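Local coordinates for transcriptional regulator, TetR family (Legionella pneumophila subsp. pneumophila str. Philadelphia 1, PDB 3ON4), which probably binds DNA through an N-terminal helix-turn-helix domain and regulates transcription, as members of the TetR family generally do, at residues I23-Y28 with N101-M106; K87-F92 with F185-I190; K12-A17 with I40-A45; L57-I62 with V121-Q126. One frame throughout, in Å; residues are numbered along the deposited sequence.

In the fold
Interactions 1 and 4 join the N-terminal, probably DNA-binding, region to the C-terminal helical domain, interaction 3 lies within the helix-turn-helix region, and interaction 2 lies within the C-terminal domain. Interaction 2 is buried and mostly aliphatic, with a single amide-carboxylate bond; its centre is about 37 Å from that of interaction 3. Interactions 1, 3 and 4 are partly buried. Helix 11-26 serves both interaction 1, through its polar C-terminal end, and interaction 3, through an arginine and an isoleucine. Interaction 4 is mostly apolar, with no hydrogen bond between its segments; it touches interaction 1 where Tyr-28 OH lies 3.5 Å from Ile-123 CD1, and interaction 3 through Leu-16.

Interaction 1. Residues I23-Y28 with N101-M106; sequences IQKDGY and NSENKM
Gln-24 and Lys-105 lay their aliphatic chains across each other at an oblique angle, Gln-24 CB coming within 3.7 Å of Lys-105 CG. With CG of Gln-24 anti to its own carbonyl carbon (chi1 -69°) and the chain extended beyond it, the amide lies beside the backbone of Met-106, a selenomethionine. Gln-24 NE2 donates to Met-106 O at 2.9 Å; the acceptor is close to the amide plane, 15° out of it. The same two residues are tied a second time, in the reverse sense, by Met-106 N donating to Gln-24 O at 2.9 Å, with an N-H...O angle of 164°. Gln-24 NE2 also bonds to Leu-98 O, at the end of helix 84-98.

Lys-25 passes another part of the Lys-105 chain, its CE 3.8 Å from Lys-105 CE, and ends in a salt bridge from NZ to Glu-103 OE1 at 2.6 Å, meeting that oxygen almost head-on to its C-O bond. Lys-105 NZ instead donates to Ser-102 OG at 2.9 Å and to a water that in turn donates to Gln-24 OE1.

Lys-25 NZ and Lys-105 NZ are 5.5 Å apart, and Glu-103 probably offsets part of their mutual repulsion. Thus the end of helix 11-26 is joined to the 101-106 loop of the C-terminal domain by paired backbone and amide bonds, with charged groups at the more exposed margin.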
loop_
_atom_site.group_PDB
_atom_site.type_symbol
_atom_site.label_atom_id
_atom_site.label_comp_id
_atom_site.label_asym_id
_atom_site.label_seq_id
_atom_site.Cartn_x
_atom_site.Cartn_y
_atom_site.Cartn_z
ATOM N N ILE A 23 5.041 8.913 10.356
ATOM C CA ILE A 23 4.124 7.849 9.941
ATOM C C ILE A 23 4.161 7.724 8.419
ATOM O O ILE A 23 4.296 6.599 7.879
ATOM C CB ILE A 23 2.684 8.063 10.463
ATOM C CG1 ILE A 23 2.662 7.912 11.999
ATOM C CG2 ILE A 23 1.726 7.059 9.780
ATOM C CD1 ILE A 23 1.346 8.449 12.657
ATOM N N GLN A 24 4.104 8.857 7.731
ATOM C CA GLN A 24 4.184 8.871 6.276
ATOM C C GLN A 24 5.496 8.341 5.710
ATOM O O GLN A 24 5.521 7.892 4.570
ATOM C CB GLN A 24 3.926 10.260 5.707
ATOM C CG GLN A 24 2.496 10.740 5.874
ATOM C CD GLN A 24 2.271 12.024 5.142
ATOM O OE1 GLN A 24 2.426 13.099 5.708
ATOM N NE2 GLN A 24 1.949 11.924 3.851
ATOM N N LYS A 25 6.591 8.448 6.468
ATOM C CA LYS A 25 7.893 7.988 5.983
ATOM C C LYS A 25 8.083 6.501 6.309
ATOM O O LYS A 25 8.451 5.701 5.446
ATOM C CB LYS A 25 9.036 8.798 6.611
ATOM C CG LYS A 25 9.121 10.244 6.107
ATOM C CD LYS A 25 10.154 11.047 6.854
ATOM C CE LYS A 25 10.236 12.460 6.322
ATOM N NZ LYS A 25 11.377 13.211 6.923
ATOM N N ASP A 26 7.801 6.143 7.557
ATOM C CA ASP A 26 8.242 4.849 8.115
ATOM C C ASP A 26 7.136 3.935 8.572
ATOM O O ASP A 26 7.349 2.710 8.661
ATOM C CB ASP A 26 9.143 5.075 9.330
ATOM C CG ASP A 26 10.425 5.804 8.992
ATOM O OD1 ASP A 26 10.888 5.789 7.825
ATOM O OD2 ASP A 26 10.988 6.410 9.929
ATOM N N GLY A 27 5.978 4.506 8.898
ATOM C CA GLY A 27 4.823 3.724 9.330
ATOM C C GLY A 27 4.633 3.788 10.830
ATOM O O GLY A 27 5.591 3.972 11.565
ATOM N N TYR A 28 3.385 3.622 11.267
ATOM C CA TYR A 28 2.988 3.744 12.673
ATOM C C TYR A 28 3.750 2.839 13.623
ATOM O O TYR A 28 4.031 3.235 14.722
ATOM C CB TYR A 28 1.498 3.431 12.785
ATOM C CG TYR A 28 0.889 3.570 14.168
ATOM C CD1 TYR A 28 0.544 4.820 14.683
ATOM C CD2 TYR A 28 0.642 2.461 14.955
ATOM C CE1 TYR A 28 -0.027 4.952 15.943
ATOM C CE2 TYR A 28 0.075 2.589 16.217
ATOM C CZ TYR A 28 -0.260 3.849 16.700
ATOM O OH TYR A 28 -0.827 3.955 17.945
ATOM N N ASN A 101 6.260 14.319 -3.278
ATOM C CA ASN A 101 7.029 15.554 -3.358
ATOM C C ASN A 101 7.596 15.992 -1.988
ATOM O O ASN A 101 8.555 16.737 -1.936
ATOM C CB ASN A 101 6.185 16.696 -3.905
ATOM C CG ASN A 101 5.737 16.491 -5.345
ATOM O OD1 ASN A 101 6.249 15.621 -6.072
ATOM N ND2 ASN A 101 4.796 17.339 -5.781
ATOM N N SER A 102 6.982 15.546 -0.900
ATOM C CA SER A 102 7.403 15.946 0.449
ATOM C C SER A 102 8.289 14.852 1.046
ATOM O O SER A 102 7.810 13.919 1.701
ATOM C CB SER A 102 6.183 16.201 1.337
ATOM O OG SER A 102 6.570 16.590 2.649
ATOM N N GLU A 103 9.586 14.932 0.757
ATOM C CA GLU A 103 10.560 13.984 1.289
ATOM C C GLU A 103 10.168 12.515 1.080
ATOM O O GLU A 103 10.328 11.688 1.974
ATOM C CB GLU A 103 10.839 14.289 2.771
ATOM C CG GLU A 103 11.370 15.728 2.978
ATOM C CD GLU A 103 11.675 16.101 4.436
ATOM O OE1 GLU A 103 11.396 15.304 5.354
ATOM O OE2 GLU A 103 12.198 17.209 4.649
ATOM N N ASN A 104 9.651 12.224 -0.111
ATOM C CA ASN A 104 9.370 10.860 -0.574
ATOM C C ASN A 104 8.398 10.113 0.347
ATOM O O ASN A 104 8.498 8.896 0.500
ATOM C CB ASN A 104 10.675 10.072 -0.692
ATOM C CG ASN A 104 10.535 8.829 -1.538
ATOM O OD1 ASN A 104 9.946 8.864 -2.627
ATOM N ND2 ASN A 104 11.075 7.729 -1.056
ATOM N N LYS A 105 7.445 10.851 0.923
ATOM C CA LYS A 105 6.435 10.284 1.787
ATOM C C LYS A 105 5.386 9.440 1.077
ATOM O O LYS A 105 5.081 9.640 -0.105
ATOM C CB LYS A 105 5.729 11.373 2.586
ATOM C CG LYS A 105 6.556 11.912 3.752
ATOM C CD LYS A 105 6.024 13.239 4.229
ATOM C CE LYS A 105 7.029 14.008 5.060
ATOM N NZ LYS A 105 6.554 15.399 5.277
HETATM N N MSE A 106 4.838 8.487 1.826
HETATM C CA MSE A 106 3.665 7.747 1.387
HETATM C C MSE A 106 2.421 8.476 1.889
HETATM O O MSE A 106 2.482 9.265 2.844
HETATM C CB MSE A 106 3.732 6.325 1.969
HETATM C CG MSE A 106 2.583 5.391 1.640
HETATM SE SE MSE A 106 2.282 5.197 -0.269
HETATM C CE MSE A 106 0.664 4.143 -0.194
HETATM O O HOH W 1 4.103 15.000 6.674
#

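Interaction 2. Residues K87-F92 with F185-I190; sequences KIQKFF and FIDQTI
The amide of Gln-89 and the carboxylate of Asp-187 meet with their planes 80° apart. Asp-187 OD1 lies in the amide plane and takes a hydrogen bond from Gln-89 NE2 at 2.7 Å; seen from the acid, the donor stands above the carboxylate plane by 39°. Two rings have their neighbours within their own helices rather than across the contact: the Phe-91 ring has Ile-88 O at its edge, and one face of the Phe-185 ring carries Thr-189 OG1, offset toward the rim, a hydroxyl that donates to Phe-185 O.

Beside the polar pair, the packing is aliphatic. Ile-88 CG2 meets Ile-186 CG2 at 3.7 Å, while Ile-88 CG1 lies 3.6 Å from Ile-190 CD1. Ile-186 CD1 extends to Phe-92 CB at 4.2 Å. The helical segments run antiparallel at 175°, their axes 10.4 Å apart, and Ile-88 also packs on Leu-138 and Val-141 of helix 121-144.

Chemically, helices 84-98 and 177-189 are joined by buried branched side chains with one directional bond at the margin. Asp-187 OD1 also bridges to Arg-183, which probably favours its ionised form.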
loop_
_atom_site.group_PDB
_atom_site.type_symbol
_atom_site.label_atom_id
_atom_site.label_comp_id
_atom_site.label_asym_id
_atom_site.label_seq_id
_atom_site.Cartn_x
_atom_site.Cartn_y
_atom_site.Cartn_z
ATOM N N LYS A 87 -10.570 18.629 -12.036
ATOM C CA LYS A 87 -10.675 18.456 -10.568
ATOM C C LYS A 87 -9.967 17.167 -10.099
ATOM O O LYS A 87 -9.262 17.153 -9.078
ATOM C CB LYS A 87 -12.142 18.472 -10.123
ATOM C CG LYS A 87 -12.823 19.837 -10.280
ATOM C CD LYS A 87 -14.297 19.788 -9.907
ATOM C CE LYS A 87 -14.942 21.158 -10.078
ATOM N NZ LYS A 87 -16.429 21.102 -10.128
ATOM N N ILE A 88 -10.150 16.093 -10.864
ATOM C CA ILE A 88 -9.472 14.838 -10.589
ATOM C C ILE A 88 -7.966 15.026 -10.781
ATOM O O ILE A 88 -7.185 14.566 -9.960
ATOM C CB ILE A 88 -9.953 13.680 -11.507
ATOM C CG1 ILE A 88 -11.479 13.416 -11.379
ATOM C CG2 ILE A 88 -9.129 12.422 -11.212
ATOM C CD1 ILE A 88 -11.970 13.334 -9.952
ATOM N N GLN A 89 -7.550 15.692 -11.860
ATOM C CA GLN A 89 -6.111 15.950 -12.079
ATOM C C GLN A 89 -5.500 16.751 -10.916
ATOM O O GLN A 89 -4.394 16.450 -10.433
ATOM C CB GLN A 89 -5.873 16.668 -13.432
ATOM C CG GLN A 89 -6.199 15.803 -14.670
ATOM C CD GLN A 89 -6.224 16.583 -15.985
ATOM O OE1 GLN A 89 -6.550 17.776 -16.021
ATOM N NE2 GLN A 89 -5.908 15.898 -17.080
ATOM N N LYS A 90 -6.225 17.759 -10.440
ATOM C CA LYS A 90 -5.724 18.595 -9.344
ATOM C C LYS A 90 -5.736 17.854 -8.010
ATOM O O LYS A 90 -4.880 18.099 -7.151
ATOM C CB LYS A 90 -6.522 19.906 -9.230
ATOM C CG LYS A 90 -6.367 20.845 -10.398
ATOM C CD LYS A 90 -4.960 21.447 -10.555
ATOM C CE LYS A 90 -4.921 22.361 -11.784
ATOM N NZ LYS A 90 -3.570 22.926 -12.134
ATOM N N PHE A 91 -6.698 16.949 -7.837
ATOM C CA PHE A 91 -6.704 16.046 -6.688
ATOM C C PHE A 91 -5.399 15.258 -6.642
ATOM O O PHE A 91 -4.744 15.202 -5.596
ATOM C CB PHE A 91 -7.915 15.109 -6.746
ATOM C CG PHE A 91 -7.716 13.806 -6.040
ATOM C CD1 PHE A 91 -7.921 13.701 -4.673
ATOM C CD2 PHE A 91 -7.346 12.677 -6.748
ATOM C CE1 PHE A 91 -7.745 12.490 -4.034
ATOM C CE2 PHE A 91 -7.176 11.468 -6.111
ATOM C CZ PHE A 91 -7.369 11.369 -4.772
ATOM N N PHE A 92 -4.996 14.672 -7.767
ATOM C CA PHE A 92 -3.732 13.931 -7.787
ATOM C C PHE A 92 -2.531 14.839 -7.498
ATOM O O PHE A 92 -1.653 14.463 -6.702
ATOM C CB PHE A 92 -3.547 13.172 -9.096
ATOM C CG PHE A 92 -2.360 12.229 -9.087
ATOM C CD1 PHE A 92 -2.130 11.390 -8.009
ATOM C CD2 PHE A 92 -1.481 12.191 -10.152
ATOM C CE1 PHE A 92 -1.030 10.511 -8.002
ATOM C CE2 PHE A 92 -0.376 11.324 -10.141
ATOM C CZ PHE A 92 -0.174 10.484 -9.073
ATOM N N PHE A 185 -3.866 7.068 -16.667
ATOM C CA PHE A 185 -5.167 6.427 -16.474
ATOM C C PHE A 185 -6.286 7.472 -16.388
ATOM O O PHE A 185 -7.350 7.324 -17.004
ATOM C CB PHE A 185 -5.174 5.553 -15.219
ATOM C CG PHE A 185 -6.540 5.008 -14.859
ATOM C CD1 PHE A 185 -7.007 3.844 -15.436
ATOM C CD2 PHE A 185 -7.341 5.651 -13.925
ATOM C CE1 PHE A 185 -8.266 3.335 -15.114
ATOM C CE2 PHE A 185 -8.580 5.136 -13.575
ATOM C CZ PHE A 185 -9.046 3.978 -14.179
ATOM N N ILE A 186 -6.033 8.525 -15.631
ATOM C CA ILE A 186 -7.013 9.604 -15.448
ATOM C C ILE A 186 -7.334 10.244 -16.813
ATOM O O ILE A 186 -8.507 10.351 -17.217
ATOM C CB ILE A 186 -6.494 10.663 -14.426
ATOM C CG1 ILE A 186 -6.401 10.076 -13.018
ATOM C CG2 ILE A 186 -7.384 11.899 -14.411
ATOM C CD1 ILE A 186 -5.583 10.935 -11.993
ATOM N N ASP A 187 -6.273 10.631 -17.518
ATOM C CA ASP A 187 -6.380 11.339 -18.781
ATOM C C ASP A 187 -7.050 10.499 -19.850
ATOM O O ASP A 187 -7.755 11.036 -20.696
ATOM C CB ASP A 187 -4.991 11.754 -19.287
ATOM C CG ASP A 187 -4.332 12.808 -18.419
ATOM O OD1 ASP A 187 -5.021 13.371 -17.526
ATOM O OD2 ASP A 187 -3.121 13.085 -18.647
ATOM N N GLN A 188 -6.798 9.191 -19.847
ATOM C CA GLN A 188 -7.358 8.324 -20.888
ATOM C C GLN A 188 -8.775 7.834 -20.562
ATOM O O GLN A 188 -9.539 7.516 -21.476
ATOM C CB GLN A 188 -6.424 7.146 -21.201
ATOM C CG GLN A 188 -5.032 7.557 -21.741
ATOM C CD GLN A 188 -5.094 8.375 -23.027
ATOM O OE1 GLN A 188 -5.649 7.929 -24.035
ATOM N NE2 GLN A 188 -4.519 9.578 -23.000
ATOM N N THR A 189 -9.132 7.811 -19.281
ATOM C CA THR A 189 -10.403 7.219 -18.846
ATOM C C THR A 189 -11.516 8.247 -18.665
ATOM O O THR A 189 -12.665 7.955 -18.999
ATOM C CB THR A 189 -10.247 6.394 -17.539
ATOM O OG1 THR A 189 -9.157 5.477 -17.686
ATOM C CG2 THR A 189 -11.532 5.593 -17.228
ATOM N N ILE A 190 -11.184 9.438 -18.166
ATOM C CA ILE A 190 -12.190 10.479 -17.876
ATOM C C ILE A 190 -12.455 11.413 -19.059
ATOM O O ILE A 190 -11.522 11.831 -19.735
ATOM C CB ILE A 190 -11.769 11.354 -16.678
ATOM C CG1 ILE A 190 -11.732 10.529 -15.398
ATOM C CG2 ILE A 190 -12.728 12.543 -16.500
ATOM C CD1 ILE A 190 -11.147 11.279 -14.246
#

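Interaction 3. Residues K12-A17 with I40-A45; sequences KERILA and INIKTA
Apolar contacts link Ile-15 and Arg-14 of helix 11-26 to residues 40-42 of the predicted helix-turn-helix motif. Ile-15 CG1 packs against Ile-42 CD1 at 3.8 Å and lies 4.3 Å from Ile-40 CD1. Ile-40 and Ile-42 both hold CG1 between the backbone N and the carbonyl carbon (chi1 62° for Ile-40, 63° for Ile-42), a position that brings each CD1 to helix 11-26. Ile-40 CD1 also meets the aliphatic root of Arg-14, at 4.0 Å from its CB.

A water bridges the polar groups. In the conformer described, one of two modelled, Arg-14 NH1 donates to this water at 2.7 Å, and the water donates to Ile-40 O at 2.8 Å; it sits at the edge of the guanidinium, in its plane. In the same conformer Ile-40 CB lies over one guanidinium face, toward the rim, Ile-42 CG2 stands at the edge, near the plane, and the bend of the chain at chi3 (-43°) helps to turn its end toward residues 40-42.

Around the contact, Ile-15 also packs on Ile-36, Ile-47 and Leu-57, which extends the apolar patch into the three following helices. The chemistry is thus divided: branched aliphatic side chains make the apolar part, with Ile-15 its buried member, while a charged group at the margin reaches a backbone carbonyl through water.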
loop_
_atom_site.group_PDB
_atom_site.type_symbol
_atom_site.label_atom_id
_atom_site.label_comp_id
_atom_site.label_asym_id
_atom_site.label_seq_id
_atom_site.Cartn_x
_atom_site.Cartn_y
_atom_site.Cartn_z
ATOM N N LYS A 12 1.380 20.847 20.940
ATOM C CA LYS A 12 0.469 19.847 20.374
ATOM C C LYS A 12 0.578 19.797 18.851
ATOM O O LYS A 12 0.690 18.712 18.266
ATOM C CB LYS A 12 -0.964 20.132 20.772
ATOM C CG LYS A 12 -1.919 18.976 20.556
ATOM C CD LYS A 12 -3.279 19.251 21.184
ATOM C CE LYS A 12 -4.189 18.048 21.016
ATOM N NZ LYS A 12 -5.502 18.235 21.667
ATOM N N GLU A 13 0.543 20.968 18.228
ATOM C CA GLU A 13 0.613 21.049 16.775
ATOM C C GLU A 13 1.958 20.557 16.258
ATOM O O GLU A 13 2.015 19.858 15.252
ATOM C CB GLU A 13 0.317 22.462 16.245
ATOM C CG GLU A 13 0.700 22.575 14.748
ATOM C CD GLU A 13 -0.039 23.651 13.986
ATOM O OE1 GLU A 13 -0.499 24.624 14.613
ATOM O OE2 GLU A 13 -0.137 23.513 12.743
ATOM N N ARG A 14 3.046 20.895 16.938
ATOM C CA ARG A 14 4.357 20.440 16.460
ATOM C C ARG A 14 4.487 18.919 16.596
ATOM O O ARG A 14 5.127 18.256 15.754
ATOM C CB ARG A 14 5.496 21.182 17.162
ATOM C CG ARG A 14 5.534 22.666 16.866
ATOM C CD ARG A 14 6.931 23.269 17.040
ATOM N NE ARG A 14 7.624 22.803 18.238
ATOM C CZ ARG A 14 8.938 22.897 18.454
ATOM N NH1 ARG A 14 9.437 22.446 19.591
ATOM N NH2 ARG A 14 9.758 23.434 17.547
ATOM N N ILE A 15 3.868 18.355 17.634
ATOM C CA ILE A 15 3.879 16.897 17.829
ATOM C C ILE A 15 3.108 16.243 16.695
ATOM O O ILE A 15 3.579 15.295 16.065
ATOM C CB ILE A 15 3.260 16.448 19.194
ATOM C CG1 ILE A 15 4.166 16.841 20.353
ATOM C CG2 ILE A 15 3.027 14.918 19.171
ATOM C CD1 ILE A 15 3.482 16.888 21.748
ATOM N N LEU A 16 1.922 16.770 16.418
ATOM C CA LEU A 16 1.105 16.233 15.346
ATOM C C LEU A 16 1.847 16.292 13.995
ATOM O O LEU A 16 1.859 15.310 13.246
ATOM C CB LEU A 16 -0.225 16.970 15.254
ATOM C CG LEU A 16 -1.216 16.649 16.379
ATOM C CD1 LEU A 16 -2.334 17.718 16.425
ATOM C CD2 LEU A 16 -1.773 15.233 16.207
ATOM N N ALA A 17 2.486 17.422 13.721
ATOM C CA ALA A 17 3.149 17.598 12.414
ATOM C C ALA A 17 4.325 16.626 12.208
ATOM O O ALA A 17 4.484 16.044 11.108
ATOM C CB ALA A 17 3.577 19.064 12.212
ATOM N N ILE A 40 12.162 17.233 17.822
ATOM C CA ILE A 40 11.772 18.621 18.088
ATOM C C ILE A 40 12.213 19.123 19.469
ATOM O O ILE A 40 11.804 20.205 19.917
ATOM C CB ILE A 40 10.257 18.843 17.834
ATOM C CG1 ILE A 40 9.387 17.979 18.758
ATOM C CG2 ILE A 40 9.929 18.544 16.350
ATOM C CD1 ILE A 40 7.893 18.382 18.789
ATOM N N ASN A 41 13.065 18.340 20.129
ATOM C CA ASN A 41 13.702 18.724 21.378
ATOM C C ASN A 41 12.720 19.146 22.478
ATOM O O ASN A 41 12.849 20.220 23.046
ATOM C CB ASN A 41 14.771 19.806 21.120
ATOM C CG ASN A 41 15.926 19.293 20.270
ATOM O OD1 ASN A 41 16.197 18.076 20.231
ATOM N ND2 ASN A 41 16.635 20.215 19.593
ATOM N N ILE A 42 11.749 18.279 22.754
ATOM C CA ILE A 42 10.850 18.394 23.925
ATOM C C ILE A 42 10.982 17.120 24.766
ATOM O O ILE A 42 11.547 16.131 24.318
ATOM C CB ILE A 42 9.347 18.624 23.513
ATOM C CG1 ILE A 42 8.814 17.416 22.728
ATOM C CG2 ILE A 42 9.213 19.948 22.725
ATOM C CD1 ILE A 42 7.362 17.503 22.268
ATOM N N LYS A 43 10.483 17.155 26.000
ATOM C CA LYS A 43 10.536 15.980 26.881
ATOM C C LYS A 43 9.530 14.945 26.405
ATOM O O LYS A 43 8.438 15.313 25.970
ATOM C CB LYS A 43 10.242 16.389 28.317
ATOM C CG LYS A 43 11.247 17.398 28.885
ATOM C CD LYS A 43 10.832 17.942 30.258
ATOM C CE LYS A 43 11.697 19.132 30.654
ATOM N NZ LYS A 43 11.377 19.664 32.003
ATOM N N THR A 44 9.900 13.658 26.458
ATOM C CA THR A 44 8.987 12.572 26.060
ATOM C C THR A 44 7.730 12.672 26.914
ATOM O O THR A 44 6.634 12.361 26.464
ATOM C CB THR A 44 9.653 11.170 26.200
ATOM O OG1 THR A 44 10.840 11.124 25.391
ATOM C CG2 THR A 44 8.706 10.040 25.763
ATOM N N ALA A 45 7.892 13.150 28.144
ATOM C CA ALA A 45 6.770 13.326 29.065
ATOM C C ALA A 45 5.756 14.383 28.591
ATOM O O ALA A 45 4.572 14.290 28.935
ATOM C CB ALA A 45 7.288 13.664 30.479
HETATM O O HOH W 2 12.047 22.978 20.266
#

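Interaction 4. Residues L57-I62 with V121-Q126; sequences LGVAVI and VSIQNQ
Ile-62 and Ile-123 make the tightest apolar contact here: Ile-62 CD1 comes to 3.3 Å from Ile-123 CG2, closer than usual van der Waals packing, and the two side chains cross at about a right angle. Val-59 meets a different branch of Ile-123, its CG2 3.7 Å from Ile-123 CG1. This methyl is anti to the carbonyl carbon of Val-59, while CG1, anti to the backbone N (chi1 165°), faces Gln-126 CG at 4.1 Å. Backbone closeness adds to the fit: Ile-123 CD1 lies 3.9 Å from Gly-58 CA, so the glycine lets the methyl come close to the backbone.

Contacts between apolar and polar residues complete the set. Val-59 CG2 touches Ser-122 OG at 3.3 Å; the hydroxyl's polar partner is Glu-55, one turn before Val-59. Ile-62 CG2 packs beside the Gln-126 backbone, 3.8 Å from its O, and against Gln-126 CB. No hydrogen bond joins the two segments.

The helical segments run nearly parallel, at 9°, with axes 8.9 Å apart. Phe-112 of helix 108-115 packs on both Ile-62 and Ile-123. Such side-by-side packing of helix 54-77, which leads out of the helix-turn-helix region, against a helix of the C-terminal domain fits the all-helical, two-domain TetR fold.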
loop_
_atom_site.group_PDB
_atom_site.type_symbol
_atom_site.label_atom_id
_atom_site.label_comp_id
_atom_site.label_asym_id
_atom_site.label_seq_id
_atom_site.Cartn_x
_atom_site.Cartn_y
_atom_site.Cartn_z
ATOM N N LEU A 57 -2.435 9.514 19.902
ATOM C CA LEU A 57 -1.733 10.308 18.903
ATOM C C LEU A 57 -2.133 9.819 17.516
ATOM O O LEU A 57 -2.433 10.642 16.640
ATOM C CB LEU A 57 -0.219 10.242 19.097
ATOM C CG LEU A 57 0.646 10.934 18.041
ATOM C CD1 LEU A 57 0.281 12.420 17.950
ATOM C CD2 LEU A 57 2.143 10.755 18.376
ATOM N N GLY A 58 -2.159 8.501 17.309
ATOM C CA GLY A 58 -2.571 7.956 16.023
ATOM C C GLY A 58 -3.944 8.484 15.574
ATOM O O GLY A 58 -4.109 8.929 14.442
ATOM N N VAL A 59 -4.930 8.424 16.459
ATOM C CA VAL A 59 -6.285 8.902 16.171
ATOM C C VAL A 59 -6.272 10.384 15.790
ATOM O O VAL A 59 -6.893 10.807 14.804
ATOM C CB VAL A 59 -7.211 8.667 17.385
ATOM C CG1 VAL A 59 -8.522 9.478 17.285
ATOM C CG2 VAL A 59 -7.503 7.177 17.551
ATOM N N ALA A 60 -5.563 11.167 16.586
ATOM C CA ALA A 60 -5.499 12.605 16.391
ATOM C C ALA A 60 -4.769 12.989 15.075
ATOM O O ALA A 60 -5.207 13.897 14.365
ATOM C CB ALA A 60 -4.835 13.286 17.631
ATOM N N VAL A 61 -3.694 12.278 14.732
ATOM C CA VAL A 61 -2.961 12.531 13.491
ATOM C C VAL A 61 -3.866 12.259 12.274
ATOM O O VAL A 61 -3.948 13.075 11.360
ATOM C CB VAL A 61 -1.685 11.651 13.383
ATOM C CG1 VAL A 61 -1.089 11.728 11.958
ATOM C CG2 VAL A 61 -0.658 12.092 14.431
ATOM N N ILE A 62 -4.569 11.133 12.275
ATOM C CA ILE A 62 -5.393 10.803 11.103
ATOM C C ILE A 62 -6.556 11.789 11.014
ATOM O O ILE A 62 -6.882 12.256 9.933
ATOM C CB ILE A 62 -5.943 9.381 11.090
ATOM C CG1 ILE A 62 -4.834 8.355 11.173
ATOM C CG2 ILE A 62 -6.740 9.145 9.771
ATOM C CD1 ILE A 62 -5.312 6.953 11.644
ATOM N N VAL A 121 -8.751 -0.395 17.199
ATOM C CA VAL A 121 -9.966 -0.161 16.422
ATOM C C VAL A 121 -10.246 1.344 16.211
ATOM O O VAL A 121 -10.708 1.758 15.137
ATOM C CB VAL A 121 -11.185 -0.833 17.084
ATOM C CG1 VAL A 121 -12.481 -0.381 16.428
ATOM C CG2 VAL A 121 -11.026 -2.365 17.040
ATOM N N SER A 122 -9.946 2.169 17.215
ATOM C CA SER A 122 -10.138 3.616 17.048
ATOM C C SER A 122 -9.381 4.145 15.822
ATOM O O SER A 122 -9.890 4.975 15.061
ATOM C CB SER A 122 -9.698 4.373 18.302
ATOM O OG SER A 122 -8.304 4.166 18.522
ATOM N N ILE A 123 -8.174 3.651 15.600
ATOM C CA ILE A 123 -7.378 4.145 14.483
ATOM C C ILE A 123 -7.899 3.558 13.172
ATOM O O ILE A 123 -7.979 4.255 12.146
ATOM C CB ILE A 123 -5.882 3.845 14.696
ATOM C CG1 ILE A 123 -5.385 4.572 15.971
ATOM C CG2 ILE A 123 -5.063 4.274 13.515
ATOM C CD1 ILE A 123 -3.905 4.287 16.288
ATOM N N GLN A 124 -8.213 2.269 13.195
ATOM C CA GLN A 124 -8.854 1.611 12.054
ATOM C C GLN A 124 -10.051 2.414 11.547
ATOM O O GLN A 124 -10.169 2.682 10.351
ATOM C CB GLN A 124 -9.330 0.203 12.439
ATOM C CG GLN A 124 -8.219 -0.805 12.643
ATOM C CD GLN A 124 -8.752 -2.189 12.939
ATOM O OE1 GLN A 124 -9.895 -2.344 13.366
ATOM N NE2 GLN A 124 -7.926 -3.188 12.750
ATOM N N ASN A 125 -10.937 2.786 12.465
ATOM C CA ASN A 125 -12.143 3.541 12.120
ATOM C C ASN A 125 -11.824 4.940 11.532
ATOM O O ASN A 125 -12.465 5.387 10.573
ATOM C CB ASN A 125 -13.123 3.590 13.315
ATOM C CG ASN A 125 -13.765 2.225 13.595
ATOM O OD1 ASN A 125 -13.501 1.244 12.893
ATOM N ND2 ASN A 125 -14.590 2.155 14.625
ATOM N N GLN A 126 -10.785 5.600 12.032
ATOM C CA GLN A 126 -10.392 6.893 11.447
ATOM C C GLN A 126 -9.807 6.711 10.053
ATOM O O GLN A 126 -10.065 7.512 9.140
ATOM C CB GLN A 126 -9.382 7.628 12.326
ATOM C CG GLN A 126 -9.904 8.035 13.653
ATOM C CD GLN A 126 -10.938 9.148 13.596
ATOM O OE1 GLN A 126 -10.961 9.971 12.667
ATOM N NE2 GLN A 126 -11.811 9.168 14.590
#